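Local coordinates for protein exonuclease (Laribacter hongkongensis, PDB 3SYY) that digests double-stranded DNA with strict 5'-to-3' polarity, as an alkaline exonuclease of the lambda-exonuclease-like PD-(D/E)XK group with magnesium ions at its active site, at residues Glu112-Asn117 against Pro132-Gln137. Sequence-based numbering, arbitrary orientation.
Sequences EIKCPN and PEYIKQ. With MG (magnesium ion), chain B.
NZ of K114 is gripped from several directions: it donates to Q137 OE1 across the contact at 2.8 Å and to E112 OE2 at 2.7 Å in a salt bridge within its own strand. Q137 receives it in the carbonyl plane, on a lone pair, with a C=O...N angle of 120°. OE2 of E112 is met instead from above the carboxylate plane, 36° out of it, while it also binds magnesium at 2.3 Å. A longer bond runs from NZ to a water that is itself a magnesium ligand. The lysine chain folds at chi2 (-53°) and then runs straight, which carries CE over the centre of the Y134 ring, 3.4 Å from the centroid, a CH-pi contact; NZ, off to one side of the same face, makes a cation-pi contact. E133 CG lies against the opposite face, toward its rim. Tyrosine suits this place as a flat, polarisable wall, and glutamine, extended from helix 132-145, offers NZ a neutral carbonyl oxygen without adding another charge beside the metal site. I113 O and D102 complete the protein ligands of this magnesium, and E112 also binds a second one with S100. E112, I113 and K114 are the (D/E)XK of the PD-(D/E)XK nuclease fold. Held by E112, Q137 and Y134, NZ stays beside a metal-bound water, consistent with the family's metal-dependent hydrolysis, in which the motif lysine probably acts near the attacking water.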
ATOM      1  N   GLU A 112      25.679   3.339  14.705  1.00 27.61           N
ATOM      2  CA  GLU A 112      24.269   3.098  14.259  1.00 27.42           C
ATOM      3  C   GLU A 112      24.441   2.676  12.797  1.00 26.65           C
ATOM      4  O   GLU A 112      25.095   3.390  12.027  1.00 26.69           O
ATOM      5  CB  GLU A 112      23.449   4.396  14.315  1.00 26.36           C
ATOM      6  CG  GLU A 112      22.039   4.247  13.570  1.00 28.58           C
ATOM      7  CD  GLU A 112      21.180   3.139  14.198  1.00 27.80           C
ATOM      8  OE1 GLU A 112      21.367   2.854  15.415  1.00 27.75           O
ATOM      9  OE2 GLU A 112      20.318   2.490  13.476  1.00 29.68           O
ATOM     10  N   ILE A 113      23.916   1.507  12.462  1.00 25.65           N
ATOM     11  CA  ILE A 113      24.052   0.905  11.137  1.00 25.24           C
ATOM     12  C   ILE A 113      22.734   0.974  10.334  1.00 26.06           C
ATOM     13  O   ILE A 113      21.657   0.595  10.842  1.00 24.50           O
ATOM     14  CB  ILE A 113      24.424  -0.568  11.309  1.00 25.10           C
ATOM     15  CG1 ILE A 113      25.833  -0.703  11.965  1.00 25.78           C
ATOM     16  CG2 ILE A 113      24.383  -1.341   9.939  1.00 26.23           C
ATOM     17  CD1 ILE A 113      26.138  -2.123  12.388  1.00 25.64           C
ATOM     18  N   LYS A 114      22.828   1.413   9.073  1.00 25.76           N
ATOM     19  CA  LYS A 114      21.707   1.241   8.137  1.00 25.36           C
ATOM     20  C   LYS A 114      22.131   0.312   7.003  1.00 25.84           C
ATOM     21  O   LYS A 114      23.283   0.416   6.468  1.00 24.45           O
ATOM     22  CB  LYS A 114      21.260   2.597   7.578  1.00 23.50           C
ATOM     23  CG  LYS A 114      20.973   3.695   8.601  1.00 23.43           C
ATOM     24  CD  LYS A 114      19.986   3.265   9.673  1.00 25.53           C
ATOM     25  CE  LYS A 114      19.644   4.441  10.639  1.00 27.67           C
ATOM     26  NZ  LYS A 114      18.754   3.896  11.776  1.00 29.64           N
ATOM     27  N   CYS A 115      21.219  -0.590   6.605  1.00 26.38           N
ATOM     28  CA  CYS A 115      21.405  -1.411   5.414  1.00 25.49           C
ATOM     29  C   CYS A 115      20.167  -1.270   4.521  1.00 26.17           C
ATOM     30  O   CYS A 115      19.322  -2.169   4.509  1.00 25.76           O
ATOM     31  CB  CYS A 115      21.564  -2.874   5.792  1.00 25.98           C
ATOM     32  SG  CYS A 115      23.158  -3.206   6.773  1.00 29.11           S
ATOM     33  N   PRO A 116      20.089  -0.171   3.776  1.00 25.25           N
ATOM     34  CA  PRO A 116      18.900   0.209   3.136  1.00 25.89           C
ATOM     35  C   PRO A 116      18.871  -0.228   1.683  1.00 25.36           C
ATOM     36  O   PRO A 116      19.734  -1.017   1.231  1.00 23.87           O
ATOM     37  CB  PRO A 116      18.983   1.727   3.237  1.00 25.79           C
ATOM     38  CG  PRO A 116      20.482   1.964   2.831  1.00 27.23           C
ATOM     39  CD  PRO A 116      21.144   0.859   3.645  1.00 25.84           C
ATOM     40  N   ASN A 117      17.891   0.311   0.945  1.00 26.06           N
ATOM     41  CA  ASN A 117      17.829   0.084  -0.500  1.00 26.58           C
ATOM     42  C   ASN A 117      19.059   0.715  -1.133  1.00 25.86           C
ATOM     43  O   ASN A 117      19.612   1.672  -0.620  1.00 26.64           O
ATOM     44  CB  ASN A 117      16.588   0.750  -1.102  1.00 27.56           C
ATOM     45  CG  ASN A 117      15.325  -0.069  -0.877  1.00 33.77           C
ATOM     46  OD1 ASN A 117      15.378  -1.267  -0.535  1.00 36.39           O
ATOM     47  ND2 ASN A 117      14.166   0.581  -1.059  1.00 41.46           N
ATOM     48  N   PRO A 132      17.908  13.842   8.606  1.00 35.58           N
ATOM     49  CA  PRO A 132      17.652  14.451   9.929  1.00 35.13           C
ATOM     50  C   PRO A 132      17.017  13.514  10.980  1.00 34.22           C
ATOM     51  O   PRO A 132      17.322  13.662  12.164  1.00 33.66           O
ATOM     52  CB  PRO A 132      16.689  15.625   9.618  1.00 35.62           C
ATOM     53  CG  PRO A 132      17.022  15.990   8.173  1.00 36.44           C
ATOM     54  CD  PRO A 132      17.281  14.629   7.515  1.00 35.11           C
ATOM     55  N   GLU A 133      16.117  12.612  10.586  1.00 33.23           N
ATOM     56  CA  GLU A 133      15.513  11.686  11.558  1.00 33.16           C
ATOM     57  C   GLU A 133      16.575  10.805  12.223  1.00 31.97           C
ATOM     58  O   GLU A 133      16.410  10.400  13.405  1.00 30.66           O
ATOM     59  CB  GLU A 133      14.474  10.781  10.896  1.00 34.24           C
ATOM     60  CG  GLU A 133      15.069   9.960   9.755  1.00 38.82           C
ATOM     61  CD  GLU A 133      14.176   9.906   8.538  1.00 48.49           C
ATOM     62  OE1 GLU A 133      14.115  10.943   7.824  1.00 50.79           O
ATOM     63  OE2 GLU A 133      13.552   8.831   8.311  1.00 51.93           O
ATOM     64  N   TYR A 134      17.660  10.501  11.481  1.00 28.61           N
ATOM     65  CA  TYR A 134      18.702   9.663  12.053  1.00 27.12           C
ATOM     66  C   TYR A 134      19.659  10.464  12.910  1.00 26.52           C
ATOM     67  O   TYR A 134      20.225   9.905  13.848  1.00 26.06           O
ATOM     68  CB  TYR A 134      19.489   8.860  10.982  1.00 26.53           C
ATOM     69  CG  TYR A 134      18.642   7.911  10.184  1.00 26.68           C
ATOM     70  CD1 TYR A 134      17.543   7.263  10.750  1.00 26.89           C
ATOM     71  CD2 TYR A 134      18.927   7.687   8.850  1.00 28.49           C
ATOM     72  CE1 TYR A 134      16.753   6.376   9.990  1.00 30.21           C
ATOM     73  CE2 TYR A 134      18.177   6.825   8.076  1.00 29.96           C
ATOM     74  CZ  TYR A 134      17.075   6.174   8.661  1.00 30.90           C
ATOM     75  OH  TYR A 134      16.370   5.323   7.874  1.00 28.61           O
ATOM     76  N   ILE A 135      19.845  11.751  12.595  1.00 27.48           N
ATOM     77  CA  ILE A 135      20.549  12.654  13.531  1.00 29.01           C
ATOM     78  C   ILE A 135      19.791  12.645  14.907  1.00 29.01           C
ATOM     79  O   ILE A 135      20.392  12.524  15.975  1.00 29.33           O
ATOM     80  CB  ILE A 135      20.690  14.099  12.933  1.00 29.38           C
ATOM     81  CG1 ILE A 135      21.516  14.109  11.615  1.00 30.76           C
ATOM     82  CG2 ILE A 135      21.275  15.125  13.946  1.00 29.82           C
ATOM     83  CD1 ILE A 135      22.960  13.579  11.771  1.00 32.61           C
ATOM     84  N   LYS A 136      18.464  12.752  14.867  1.00 28.91           N
ATOM     85  CA  LYS A 136      17.691  12.713  16.111  1.00 29.09           C
ATOM     86  C   LYS A 136      17.847  11.392  16.835  1.00 27.60           C
ATOM     87  O   LYS A 136      18.046  11.379  18.031  1.00 27.98           O
ATOM     88  CB  LYS A 136      16.221  13.026  15.868  1.00 29.70           C
ATOM     89  CG  LYS A 136      16.033  14.515  15.443  1.00 33.43           C
ATOM     90  CD  LYS A 136      14.609  14.835  15.131  1.00 38.39           C
ATOM     91  CE  LYS A 136      14.475  16.348  14.901  1.00 39.38           C
ATOM     92  NZ  LYS A 136      14.941  16.650  13.494  1.00 45.72           N
ATOM     93  N   GLN A 137      17.830  10.298  16.096  1.00 25.68           N
ATOM     94  CA  GLN A 137      18.018   8.975  16.669  1.00 26.19           C
ATOM     95  C   GLN A 137      19.382   8.886  17.386  1.00 26.79           C
ATOM     96  O   GLN A 137      19.495   8.429  18.512  1.00 25.29           O
ATOM     97  CB  GLN A 137      17.964   7.941  15.555  1.00 25.41           C
ATOM     98  CG  GLN A 137      18.217   6.547  16.069  1.00 25.30           C
ATOM     99  CD  GLN A 137      18.250   5.519  14.960  1.00 27.41           C
ATOM    100  OE1 GLN A 137      18.371   5.852  13.776  1.00 29.30           O
ATOM    101  NE2 GLN A 137      18.089   4.265  15.333  1.00 26.46           N
TER
HETATM  102 MG    MG B 400      20.283   0.276  12.818  1.00 29.54          MG
HETATM  103  O   HOH W   1      18.244   0.683  11.729  1.00 38.75           O
HETATM  104  O   HOH W   2      19.662  -1.675  13.787  1.00 39.74           O